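Local coordinates for protein mannan endo-1,6-alpha-mannosidase (Chaetomium thermophilum, PDB 6RY0) that probably cleaves alpha-1,6-mannosidic linkages as a family 76 glycosidase, and is thought to help transfer GPI-anchored glycoproteins into the fungal cell wall, at residues 85-90 with 141-146; 136-141 with 154-159; 145-150 with 415-420; 162-167 with 424-429. All coordinates share one frame; numbering follows the deposited sequence. Where two conformers were deposited one is given.

Interaction 1: 85-90 with 141-146; sequences TYVDYW and AENKFP
With CG anti to the backbone N in both W90 (chi1 164°) and F145 (chi1 -168°), an indole and a phenyl ring from separate segments meet in an offset edge-to-face pair. The edge of F145 is directed at the face of the six-membered ring of W90, its CD1 lying 3.7 Å from W90 CE3, with the planes inclined at 71°. V87 takes the phenyl face instead: its CG2 stands 3.9 Å from the centroid of the F145 ring, almost exactly on the normal, as a CH-pi contact. The indole also reaches the turn's backbone, where W90 CZ3 lies 3.2 Å from N143 O near the ring plane, while P146 CD packs over one indole face. Here the chain leaves helix 127-142 through a Schellman motif, K144 adopting positive phi, and F145 is laid against helix 76-93 in the (alpha/alpha)6 barrel characteristic of this glycosidase family. On the polar flank N143 ND2 donates to D88 OD1 over 3.1 Å; the acceptor lies in the amide plane, whereas the donor stands out of the carboxylate plane on its anti side. D88 was modelled in two conformers, and the bond is doubtful for the other; OD2 forms a salt bridge with R329. An alanine replacing N143 is likely to deprive D88 OD1 of this donor and open a gap beside V87 CG1, which now lies 3.8 Å from N143 ND2.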
loop_
_atom_site.group_PDB
_atom_site.type_symbol
_atom_site.label_atom_id
_atom_site.label_comp_id
_atom_site.label_asym_id
_atom_site.label_seq_id
_atom_site.Cartn_x
_atom_site.Cartn_y
_atom_site.Cartn_z
ATOM N N THR A 85 3.547 5.974 3.877
ATOM C CA THR A 85 4.474 6.726 3.034
ATOM C C THR A 85 5.509 7.470 3.887
ATOM O O THR A 85 6.691 7.515 3.545
ATOM C CB THR A 85 3.723 7.706 2.126
ATOM O OG1 THR A 85 2.796 6.983 1.312
ATOM C CG2 THR A 85 4.664 8.426 1.196
ATOM N N TYR A 86 5.071 8.043 5.013
ATOM C CA TYR A 86 5.955 8.760 5.888
ATOM C C TYR A 86 6.821 7.869 6.780
ATOM O O TYR A 86 7.939 8.253 7.126
ATOM C CB TYR A 86 5.218 9.808 6.751
ATOM C CG TYR A 86 4.947 11.075 5.953
ATOM C CD1 TYR A 86 3.881 11.161 5.073
ATOM C CD2 TYR A 86 5.782 12.181 6.064
ATOM C CE1 TYR A 86 3.665 12.285 4.318
ATOM C CE2 TYR A 86 5.564 13.325 5.310
ATOM C CZ TYR A 86 4.513 13.361 4.435
ATOM O OH TYR A 86 4.235 14.461 3.682
ATOM N N VAL A 87 6.331 6.697 7.142
ATOM C CA VAL A 87 7.192 5.708 7.788
ATOM C C VAL A 87 8.348 5.338 6.860
ATOM O O VAL A 87 9.515 5.269 7.272
ATOM C CB VAL A 87 6.358 4.477 8.188
ATOM C CG1 VAL A 87 7.241 3.332 8.659
ATOM C CG2 VAL A 87 5.348 4.839 9.286
ATOM N N ASP A 88 8.032 5.123 5.583
ATOM C CA ASP A 88 9.073 4.870 4.580
ATOM C C ASP A 88 9.979 6.090 4.388
ATOM O O ASP A 88 11.194 5.940 4.280
ATOM C CB ASP A 88 8.492 4.418 3.237
ATOM C CG ASP A 88 8.562 2.929 3.017
ATOM O OD1 ASP A 88 9.367 2.231 3.674
ATOM O OD2 ASP A 88 7.794 2.471 2.123
ATOM N N TYR A 89 9.398 7.283 4.328
ATOM C CA TYR A 89 10.191 8.509 4.156
ATOM C C TYR A 89 11.284 8.603 5.210
ATOM O O TYR A 89 12.456 8.849 4.882
ATOM C CB TYR A 89 9.282 9.733 4.186
ATOM C CG TYR A 89 10.043 11.040 4.255
ATOM C CD1 TYR A 89 10.675 11.556 3.155
ATOM C CD2 TYR A 89 10.146 11.737 5.456
ATOM C CE1 TYR A 89 11.428 12.744 3.244
ATOM C CE2 TYR A 89 10.892 12.899 5.557
ATOM C CZ TYR A 89 11.551 13.379 4.446
ATOM O OH TYR A 89 12.340 14.498 4.481
ATOM N N TRP A 90 10.929 8.425 6.479
ATOM C CA TRP A 90 11.926 8.488 7.533
ATOM C C TRP A 90 12.966 7.382 7.376
ATOM O O TRP A 90 14.161 7.612 7.564
ATOM C CB TRP A 90 11.239 8.433 8.899
ATOM C CG TRP A 90 12.186 8.106 10.004
ATOM C CD1 TRP A 90 13.106 8.919 10.616
ATOM C CD2 TRP A 90 12.333 6.819 10.608
ATOM N NE1 TRP A 90 13.792 8.212 11.571
ATOM C CE2 TRP A 90 13.341 6.914 11.578
ATOM C CE3 TRP A 90 11.714 5.587 10.386
ATOM C CZ2 TRP A 90 13.743 5.803 12.355
ATOM C CZ3 TRP A 90 12.109 4.502 11.132
ATOM C CH2 TRP A 90 13.090 4.611 12.113
ATOM N N ALA A 141 6.937 -1.718 11.954
ATOM C CA ALA A 141 7.749 -2.749 12.627
ATOM C C ALA A 141 9.011 -3.067 11.803
ATOM O O ALA A 141 10.120 -3.141 12.336
ATOM C CB ALA A 141 6.927 -4.007 12.891
ATOM N N GLU A 142 8.846 -3.259 10.495
ATOM C CA GLU A 142 9.984 -3.570 9.625
ATOM C C GLU A 142 11.030 -2.486 9.595
ATOM O O GLU A 142 12.226 -2.761 9.432
ATOM C CB GLU A 142 9.471 -3.793 8.186
ATOM C CG GLU A 142 8.675 -5.072 8.009
ATOM C CD GLU A 142 7.822 -5.090 6.757
ATOM O OE1 GLU A 142 7.661 -4.030 6.109
ATOM O OE2 GLU A 142 7.265 -6.180 6.431
ATOM N N ASN A 143 10.592 -1.250 9.704
ATOM C CA ASN A 143 11.485 -0.098 9.582
ATOM C C ASN A 143 12.002 0.381 10.942
ATOM O O ASN A 143 12.715 1.362 11.022
ATOM C CB ASN A 143 10.781 1.035 8.833
ATOM C CG ASN A 143 10.663 0.776 7.354
ATOM O OD1 ASN A 143 11.107 -0.249 6.864
ATOM N ND2 ASN A 143 10.027 1.709 6.621
ATOM N N LYS A 144 11.630 -0.300 12.018
ATOM C CA LYS A 144 12.027 0.096 13.374
ATOM C C LYS A 144 11.555 1.515 13.686
ATOM O O LYS A 144 12.216 2.275 14.374
ATOM C CB LYS A 144 13.528 -0.106 13.603
ATOM C CG LYS A 144 13.949 -1.532 13.425
ATOM C CD LYS A 144 15.437 -1.766 13.628
ATOM C CE LYS A 144 15.907 -1.498 15.004
ATOM N NZ LYS A 144 17.324 -1.916 15.068
ATOM N N PHE A 145 10.380 1.860 13.163
ATOM C CA PHE A 145 9.759 3.150 13.486
ATOM C C PHE A 145 9.571 3.206 15.004
ATOM O O PHE A 145 9.191 2.209 15.622
ATOM C CB PHE A 145 8.431 3.244 12.733
ATOM C CG PHE A 145 7.790 4.595 12.718
ATOM C CD1 PHE A 145 8.367 5.640 12.036
ATOM C CD2 PHE A 145 6.570 4.796 13.294
ATOM C CE1 PHE A 145 7.767 6.871 11.980
ATOM C CE2 PHE A 145 5.957 6.010 13.236
ATOM C CZ PHE A 145 6.569 7.058 12.591
ATOM N N PRO A 146 9.810 4.359 15.635
ATOM C CA PRO A 146 9.709 4.382 17.095
ATOM C C PRO A 146 8.415 3.807 17.624
ATOM O O PRO A 146 7.331 4.009 17.072
ATOM C CB PRO A 146 9.843 5.876 17.425
ATOM C CG PRO A 146 10.734 6.393 16.311
ATOM C CD PRO A 146 10.289 5.642 15.084
#

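Interaction 2: 136-141 with 154-159; sequences SAMLAA and QWLALA
The methyl group of A140 settles onto W155, showing how small side chains on one helix make room for a large one from the next. A140 CB stands 3.5 Å from the centroid of the indole's five-membered ring and nearly on its normal, a CH-pi contact displaced toward the rim of the ring system. W155 turns its CG anti to its own carbonyl carbon (chi1 -53°), which brings the five-membered ring over A140, while W155 CB lies 3.4 Å from A137 O and also meets A141. One turn earlier in the same helix as A140, A137 is the bump, its CB pushed between the W155 carbonyl and L158, 3.8 Å from L158 CB. The neighbouring hollow is filled from the opposite partner, as A159 CB fits against M138, 4.0 Å from M138 CB, and the bent M138 chain folds its SD over the same methyl before CE reaches L156 CD1. The alanines on both sides let the axes of the two short segments approach to 7.6 Å, with their directions 147° apart, the near-antiparallel packing of successive helices in an (alpha/alpha)6 barrel. M103 and M106 of helix 99-108 also touch the indole. No hydrogen bond crosses between the two segments; W155 NE1 bonds instead to P146 O and the L156 amide to S418 OG, so these two N-H groups are satisfied outside the pair, and the buried contact itself rests on close fit and dispersion.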
loop_
_atom_site.group_PDB
_atom_site.type_symbol
_atom_site.label_atom_id
_atom_site.label_comp_id
_atom_site.label_asym_id
_atom_site.label_seq_id
_atom_site.Cartn_x
_atom_site.Cartn_y
_atom_site.Cartn_z
ATOM N N SER A 136 0.688 -0.492 6.891
ATOM C CA SER A 136 1.483 0.596 7.447
ATOM C C SER A 136 2.038 0.243 8.830
ATOM O O SER A 136 3.175 0.598 9.129
ATOM C CB SER A 136 0.648 1.863 7.497
ATOM O OG SER A 136 0.443 2.321 6.178
ATOM N N ALA A 137 1.273 -0.474 9.650
ATOM C CA ALA A 137 1.788 -0.921 10.932
ATOM C C ALA A 137 2.916 -1.957 10.743
ATOM O O ALA A 137 3.939 -1.913 11.434
ATOM C CB ALA A 137 0.661 -1.512 11.779
ATOM N N MET A 138 2.727 -2.877 9.798
ATOM C CA MET A 138 3.769 -3.854 9.478
ATOM C C MET A 138 5.053 -3.152 9.057
ATOM O O MET A 138 6.148 -3.507 9.485
ATOM C CB MET A 138 3.270 -4.788 8.381
ATOM C CG MET A 138 4.147 -5.975 8.090
ATOM S SD MET A 138 4.224 -7.196 9.396
ATOM C CE MET A 138 5.889 -6.993 10.027
ATOM N N LEU A 139 4.907 -2.124 8.217
ATOM C CA LEU A 139 6.048 -1.341 7.725
ATOM C C LEU A 139 6.741 -0.637 8.897
ATOM O O LEU A 139 7.965 -0.571 8.940
ATOM C CB LEU A 139 5.546 -0.306 6.704
ATOM C CG LEU A 139 6.658 0.461 6.012
ATOM C CD1 LEU A 139 7.534 -0.452 5.138
ATOM C CD2 LEU A 139 6.048 1.564 5.162
ATOM N N ALA A 140 5.970 -0.107 9.844
ATOM C CA ALA A 140 6.566 0.519 11.015
ATOM C C ALA A 140 7.415 -0.478 11.795
ATOM O O ALA A 140 8.513 -0.160 12.227
ATOM C CB ALA A 140 5.468 1.146 11.866
ATOM N N ALA A 141 6.937 -1.718 11.954
ATOM C CA ALA A 141 7.749 -2.749 12.627
ATOM C C ALA A 141 9.011 -3.067 11.803
ATOM O O ALA A 141 10.120 -3.141 12.336
ATOM C CB ALA A 141 6.927 -4.007 12.891
ATOM N N GLN A 154 1.108 -1.747 19.879
ATOM C CA GLN A 154 2.404 -1.762 19.251
ATOM C C GLN A 154 2.291 -2.139 17.775
ATOM O O GLN A 154 1.321 -2.786 17.354
ATOM C CB GLN A 154 3.314 -2.735 20.021
ATOM C CG GLN A 154 3.538 -2.322 21.481
ATOM C CD GLN A 154 4.254 -1.001 21.594
ATOM O OE1 GLN A 154 5.311 -0.803 20.989
ATOM N NE2 GLN A 154 3.685 -0.082 22.334
ATOM N N TRP A 155 3.274 -1.740 16.958
ATOM C CA TRP A 155 3.143 -1.893 15.522
ATOM C C TRP A 155 2.935 -3.344 15.073
ATOM O O TRP A 155 2.030 -3.644 14.298
ATOM C CB TRP A 155 4.334 -1.279 14.772
ATOM C CG TRP A 155 4.631 0.135 15.126
ATOM C CD1 TRP A 155 5.873 0.615 15.426
ATOM C CD2 TRP A 155 3.733 1.264 15.140
ATOM N NE1 TRP A 155 5.811 1.967 15.633
ATOM C CE2 TRP A 155 4.514 2.394 15.468
ATOM C CE3 TRP A 155 2.366 1.441 14.927
ATOM C CZ2 TRP A 155 3.952 3.652 15.617
ATOM C CZ3 TRP A 155 1.808 2.693 15.079
ATOM C CH2 TRP A 155 2.596 3.780 15.414
ATOM N N LEU A 156 3.784 -4.259 15.542
ATOM C CA LEU A 156 3.643 -5.640 15.149
ATOM C C LEU A 156 2.264 -6.170 15.585
ATOM O O LEU A 156 1.580 -6.848 14.819
ATOM C CB LEU A 156 4.758 -6.504 15.736
ATOM C CG LEU A 156 4.635 -8.019 15.486
ATOM C CD1 LEU A 156 4.702 -8.359 14.025
ATOM C CD2 LEU A 156 5.711 -8.764 16.248
ATOM N N ALA A 157 1.863 -5.855 16.815
ATOM C CA ALA A 157 0.575 -6.291 17.332
ATOM C C ALA A 157 -0.591 -5.790 16.477
ATOM O O ALA A 157 -1.591 -6.494 16.316
ATOM C CB ALA A 157 0.396 -5.846 18.761
ATOM N N LEU A 158 -0.493 -4.568 15.974
ATOM C CA LEU A 158 -1.542 -4.036 15.108
ATOM C C LEU A 158 -1.603 -4.791 13.794
ATOM O O LEU A 158 -2.696 -5.129 13.305
ATOM C CB LEU A 158 -1.319 -2.536 14.871
ATOM C CG LEU A 158 -1.659 -1.643 16.074
ATOM C CD1 LEU A 158 -1.038 -0.285 15.902
ATOM C CD2 LEU A 158 -3.174 -1.554 16.277
ATOM N N ALA A 159 -0.445 -5.055 13.181
ATOM C CA ALA A 159 -0.422 -5.865 11.966
ATOM C C ALA A 159 -0.998 -7.253 12.205
ATOM O O ALA A 159 -1.766 -7.773 11.399
ATOM C CB ALA A 159 1.000 -5.941 11.439
#

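Interaction 3: 145-150 with 415-420; sequences FPNPPD and TGISRG
N147 ND2 donates to I417 O over 2.9 Å, with an N-H...O angle of 157°, approaching from above the carbonyl plane and not along a lone pair. In this way the loop between helices 127-142 and 155-167 of the (alpha/alpha)6 barrel is tied to the loop that follows helix 389-401. The other end of the amide is bridged by water: one molecule gives a hydrogen to N147 OD1 and accepts one from S418 OG, each at 2.7 Å, while S418 OG also bonds to the L156 amide. A second water accepts from both N147 ND2 and R419 NH1. Bent at chi3 (-65°), R419 turns its guanidinium toward D150, but the groups stop short of a salt bridge, their planes nearly perpendicular; a third water, donating to P148 O and D150 OD1 and accepting from R419 NH2, spans the distance, and a fourth links R419 NH2 to D150 O. Putting a leucine in place of N147 would probably leave I417 O without its donor and strip two bridging waters of a partner. Packing is thin at this surface: I417 lays its side chain alongside the amide, CG1 3.9 Å from N147 OD1, and its CD1 ends 4.2 Å from F145 O.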
loop_
_atom_site.group_PDB
_atom_site.type_symbol
_atom_site.label_atom_id
_atom_site.label_comp_id
_atom_site.label_asym_id
_atom_site.label_seq_id
_atom_site.Cartn_x
_atom_site.Cartn_y
_atom_site.Cartn_z
ATOM N N PHE A 145 10.380 1.860 13.163
ATOM C CA PHE A 145 9.759 3.150 13.486
ATOM C C PHE A 145 9.571 3.206 15.004
ATOM O O PHE A 145 9.191 2.209 15.622
ATOM C CB PHE A 145 8.431 3.244 12.733
ATOM C CG PHE A 145 7.790 4.595 12.718
ATOM C CD1 PHE A 145 8.367 5.640 12.036
ATOM C CD2 PHE A 145 6.570 4.796 13.294
ATOM C CE1 PHE A 145 7.767 6.871 11.980
ATOM C CE2 PHE A 145 5.957 6.010 13.236
ATOM C CZ PHE A 145 6.569 7.058 12.591
ATOM N N PRO A 146 9.810 4.359 15.635
ATOM C CA PRO A 146 9.709 4.382 17.095
ATOM C C PRO A 146 8.415 3.807 17.624
ATOM O O PRO A 146 7.331 4.009 17.072
ATOM C CB PRO A 146 9.843 5.876 17.425
ATOM C CG PRO A 146 10.734 6.393 16.311
ATOM C CD PRO A 146 10.289 5.642 15.084
ATOM N N ASN A 147 8.521 3.081 18.718
ATOM C CA ASN A 147 7.374 2.413 19.295
ATOM C C ASN A 147 6.426 3.383 19.952
ATOM O O ASN A 147 6.860 4.320 20.617
ATOM C CB ASN A 147 7.823 1.411 20.349
ATOM C CG ASN A 147 8.575 0.233 19.782
ATOM O OD1 ASN A 147 8.369 -0.185 18.633
ATOM N ND2 ASN A 147 9.437 -0.351 20.594
ATOM N N PRO A 148 5.126 3.111 19.880
ATOM C CA PRO A 148 4.144 3.824 20.708
ATOM C C PRO A 148 4.422 3.640 22.174
ATOM O O PRO A 148 5.140 2.709 22.550
ATOM C CB PRO A 148 2.803 3.140 20.348
ATOM C CG PRO A 148 3.044 2.572 18.957
ATOM C CD PRO A 148 4.471 2.094 19.039
ATOM N N PRO A 149 3.835 4.492 23.021
ATOM C CA PRO A 149 3.970 4.317 24.470
ATOM C C PRO A 149 3.567 2.921 24.919
ATOM O O PRO A 149 2.819 2.184 24.252
ATOM C CB PRO A 149 3.025 5.380 25.027
ATOM C CG PRO A 149 3.068 6.481 23.987
ATOM C CD PRO A 149 3.040 5.696 22.698
ATOM N N ASP A 150 4.045 2.582 26.113
ATOM C CA ASP A 150 3.907 1.230 26.588
ATOM C C ASP A 150 2.450 0.771 26.751
ATOM O O ASP A 150 2.159 -0.408 26.645
ATOM C CB ASP A 150 4.558 1.100 27.965
ATOM C CG ASP A 150 6.053 1.340 27.950
ATOM O OD1 ASP A 150 6.660 1.422 26.877
ATOM O OD2 ASP A 150 6.646 1.403 29.061
ATOM N N THR A 415 16.219 -8.198 14.893
ATOM C CA THR A 415 16.700 -6.856 15.202
ATOM C C THR A 415 15.583 -5.829 15.406
ATOM O O THR A 415 15.850 -4.710 15.817
ATOM C CB THR A 415 17.697 -6.318 14.143
ATOM O OG1 THR A 415 17.004 -6.076 12.925
ATOM C CG2 THR A 415 18.851 -7.297 13.901
ATOM N N GLY A 416 14.343 -6.188 15.117
ATOM C CA GLY A 416 13.250 -5.256 15.285
ATOM C C GLY A 416 13.056 -4.905 16.751
ATOM O O GLY A 416 13.525 -5.595 17.663
ATOM N N ILE A 417 12.326 -3.824 16.979
ATOM C CA ILE A 417 12.065 -3.321 18.319
ATOM C C ILE A 417 10.589 -3.349 18.715
ATOM O O ILE A 417 10.267 -3.078 19.862
ATOM C CB ILE A 417 12.636 -1.900 18.540
ATOM C CG1 ILE A 417 12.006 -0.909 17.558
ATOM C CG2 ILE A 417 14.151 -1.915 18.402
ATOM C CD1 ILE A 417 12.368 0.543 17.824
ATOM N N SER A 418 9.700 -3.747 17.800
ATOM C CA SER A 418 8.286 -3.787 18.127
ATOM C C SER A 418 7.973 -5.036 18.952
ATOM O O SER A 418 8.867 -5.849 19.257
ATOM C CB SER A 418 7.460 -3.664 16.839
ATOM O OG SER A 418 6.088 -3.471 17.133
ATOM N N ARG A 419 6.720 -5.141 19.365
ATOM C CA ARG A 419 6.227 -6.250 20.179
ATOM C C ARG A 419 4.890 -6.686 19.610
ATOM O O ARG A 419 4.098 -5.856 19.118
ATOM C CB ARG A 419 6.080 -5.856 21.658
ATOM C CG ARG A 419 7.404 -5.447 22.302
ATOM C CD ARG A 419 7.230 -5.064 23.776
ATOM N NE ARG A 419 6.419 -3.870 24.002
ATOM C CZ ARG A 419 6.855 -2.616 23.914
ATOM N NH1 ARG A 419 8.101 -2.340 23.553
ATOM N NH2 ARG A 419 6.022 -1.628 24.166
ATOM N N GLY A 420 4.643 -7.994 19.663
ATOM C CA GLY A 420 3.399 -8.572 19.198
ATOM C C GLY A 420 2.417 -8.859 20.318
ATOM O O GLY A 420 2.589 -8.422 21.448
HETATM O O HOH W 1 5.836 -1.088 18.358
HETATM O O HOH W 2 9.221 0.460 23.402
HETATM O O HOH W 3 6.743 1.249 24.199
HETATM O O HOH W 4 3.612 -2.222 25.601
#

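Interaction 4: 162-167 with 424-429; sequences VWTTQA and AGMRSR
A424 opens the contact by presenting its carbonyl to T164, whose side chain packs against the oxygen: A424 O lies 3.4 Å from T164 CG2, with T164 CB and OG1 close by. The hydroxyl does not bond to it, since T164 OG1 is engaged with Q160 O one turn back in its own helix. A424 CB, meanwhile, rests on Q160 and A161 of that helix, so the chain meets the helix here before crossing it and moving away. On another side of the same helix, W163 stacks on F202 of helix 196-213. G425 comes next and makes the nearest backbone approach, its CA 5.3 Å from T164 CA. With positive phi (77°), a side chain here would be jammed against the A424 carbonyl, and a CB would also collide with T164 CB; the missing side chain is what lets the chain lie so near. Two methyls flank it: T164 CG2 at 4.1 Å and T165 CG2 at 4.0 Å from G425 CA. T165 can offer its methyl because its OG1 is turned back, between its own N and carbonyl carbon (chi1 67°), to donate to V162 O over 2.9 Å; Q130 of helix 127-142 bonds to the same hydroxyl. M426 then closes the edge, its bent chain setting SD 4.2 Å from T164 CG2. No hydrogen bond joins the two segments. The packing is that of a C-terminal loop crossing one helix, 155-167, of the (alpha/alpha)6 barrel of this family.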
loop_
_atom_site.group_PDB
_atom_site.type_symbol
_atom_site.label_atom_id
_atom_site.label_comp_id
_atom_site.label_asym_id
_atom_site.label_seq_id
_atom_site.Cartn_x
_atom_site.Cartn_y
_atom_site.Cartn_z
ATOM N N VAL A 162 -4.881 -7.058 12.431
ATOM C CA VAL A 162 -5.493 -6.988 11.106
ATOM C C VAL A 162 -5.479 -8.350 10.440
ATOM O O VAL A 162 -6.512 -8.830 9.969
ATOM C CB VAL A 162 -4.842 -5.894 10.228
ATOM C CG1 VAL A 162 -5.364 -5.991 8.808
ATOM C CG2 VAL A 162 -5.094 -4.524 10.831
ATOM N N TRP A 163 -4.319 -8.986 10.402
ATOM C CA TRP A 163 -4.201 -10.269 9.748
ATOM C C TRP A 163 -5.149 -11.295 10.383
ATOM O O TRP A 163 -5.820 -12.054 9.690
ATOM C CB TRP A 163 -2.735 -10.741 9.805
ATOM C CG TRP A 163 -2.537 -12.083 9.124
ATOM C CD1 TRP A 163 -2.239 -12.297 7.813
ATOM C CD2 TRP A 163 -2.683 -13.355 9.718
ATOM N NE1 TRP A 163 -2.200 -13.629 7.552
ATOM C CE2 TRP A 163 -2.484 -14.308 8.709
ATOM C CE3 TRP A 163 -2.949 -13.794 11.027
ATOM C CZ2 TRP A 163 -2.567 -15.674 8.959
ATOM C CZ3 TRP A 163 -3.028 -15.123 11.282
ATOM C CH2 TRP A 163 -2.852 -16.060 10.254
ATOM N N THR A 164 -5.183 -11.331 11.725
ATOM C CA THR A 164 -6.001 -12.306 12.419
ATOM C C THR A 164 -7.481 -12.106 12.099
ATOM O O THR A 164 -8.209 -13.079 11.841
ATOM C CB THR A 164 -5.731 -12.247 13.928
ATOM O OG1 THR A 164 -4.390 -12.667 14.186
ATOM C CG2 THR A 164 -6.695 -13.165 14.665
ATOM N N THR A 165 -7.965 -10.874 12.103
ATOM C CA THR A 165 -9.345 -10.626 11.754
ATOM C C THR A 165 -9.625 -11.015 10.317
ATOM O O THR A 165 -10.743 -11.468 10.002
ATOM C CB THR A 165 -9.796 -9.185 12.033
ATOM O OG1 THR A 165 -9.125 -8.270 11.165
ATOM C CG2 THR A 165 -9.651 -8.800 13.495
ATOM N N GLN A 166 -8.654 -10.863 9.432
ATOM C CA GLN A 166 -8.809 -11.242 8.028
ATOM C C GLN A 166 -8.774 -12.743 7.821
ATOM O O GLN A 166 -9.332 -13.231 6.847
ATOM C CB GLN A 166 -7.775 -10.511 7.151
ATOM C CG GLN A 166 -8.090 -9.050 7.064
ATOM C CD GLN A 166 -7.250 -8.262 6.146
ATOM O OE1 GLN A 166 -6.319 -8.774 5.561
ATOM N NE2 GLN A 166 -7.614 -7.004 5.967
ATOM N N ALA A 167 -8.143 -13.467 8.740
ATOM C CA ALA A 167 -8.090 -14.931 8.732
ATOM C C ALA A 167 -9.309 -15.566 9.397
ATOM O O ALA A 167 -9.471 -16.770 9.368
ATOM C CB ALA A 167 -6.836 -15.401 9.444
ATOM N N ALA A 424 -3.861 -10.804 19.448
ATOM C CA ALA A 424 -4.237 -9.747 18.514
ATOM C C ALA A 424 -5.445 -10.211 17.714
ATOM O O ALA A 424 -5.455 -11.315 17.198
ATOM C CB ALA A 424 -3.077 -9.492 17.582
ATOM N N GLY A 425 -6.472 -9.384 17.588
ATOM C CA GLY A 425 -7.660 -9.799 16.839
ATOM C C GLY A 425 -8.619 -10.748 17.548
ATOM O O GLY A 425 -9.647 -11.120 16.950
ATOM N N MET A 426 -8.348 -11.117 18.789
ATOM C CA MET A 426 -9.139 -12.170 19.456
ATOM C C MET A 426 -9.909 -11.696 20.654
ATOM O O MET A 426 -10.378 -12.496 21.451
ATOM C CB MET A 426 -8.248 -13.329 19.864
ATOM C CG MET A 426 -7.720 -14.112 18.669
ATOM S SD MET A 426 -8.969 -14.963 17.673
ATOM C CE MET A 426 -9.974 -15.772 18.925
ATOM N N ARG A 427 -10.105 -10.399 20.777
ATOM C CA ARG A 427 -10.857 -9.903 21.913
ATOM C C ARG A 427 -12.309 -10.243 21.822
ATOM O O ARG A 427 -12.870 -10.352 20.747
ATOM C CB ARG A 427 -10.651 -8.421 22.038
ATOM C CG ARG A 427 -9.185 -8.080 22.206
ATOM C CD ARG A 427 -8.952 -6.620 22.298
ATOM N NE ARG A 427 -7.533 -6.280 22.249
ATOM C CZ ARG A 427 -7.052 -5.046 22.406
ATOM N NH1 ARG A 427 -7.874 -4.023 22.667
ATOM N NH2 ARG A 427 -5.740 -4.831 22.284
ATOM N N SER A 428 -12.911 -10.369 23.002
ATOM C CA SER A 428 -14.290 -10.791 23.125
ATOM C C SER A 428 -15.250 -9.773 22.594
ATOM O O SER A 428 -16.346 -10.148 22.196
ATOM C CB SER A 428 -14.664 -11.123 24.577
ATOM O OG SER A 428 -14.886 -9.959 25.352
ATOM N N ARG A 429 -14.849 -8.496 22.601
ATOM C CA ARG A 429 -15.644 -7.417 22.018
ATOM C C ARG A 429 -15.294 -7.175 20.563
ATOM O O ARG A 429 -15.810 -6.248 19.959
ATOM C CB ARG A 429 -15.469 -6.130 22.832
ATOM C CG ARG A 429 -16.200 -6.219 24.160
ATOM C CD ARG A 429 -15.891 -5.045 25.072
ATOM N NE ARG A 429 -14.716 -5.333 25.888
ATOM C CZ ARG A 429 -14.749 -5.891 27.097
ATOM N NH1 ARG A 429 -15.903 -6.218 27.670
ATOM N NH2 ARG A 429 -13.609 -6.120 27.739
#

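Interaction 2 is the buried core contact, helix against helix and without a hydrogen bond between its segments, whereas interaction 3 is a surface contact held largely by an amide and bridging waters. Interaction 1 lies between them in character, mixing aromatic packing with a polar flank, and shares helix 127-142 with interaction 2 and F145 and P146 with interaction 3. The three are knit together: F145 N probably bonds to A140 O, and K144 packs on T415 and I417. Interaction 4, partly buried, stands about 24 Å from interaction 1, centre to centre. It reuses helix 155-167 of interaction 2 and continues the same C-terminal chain as interaction 3, but relies on methyl-to-backbone packing.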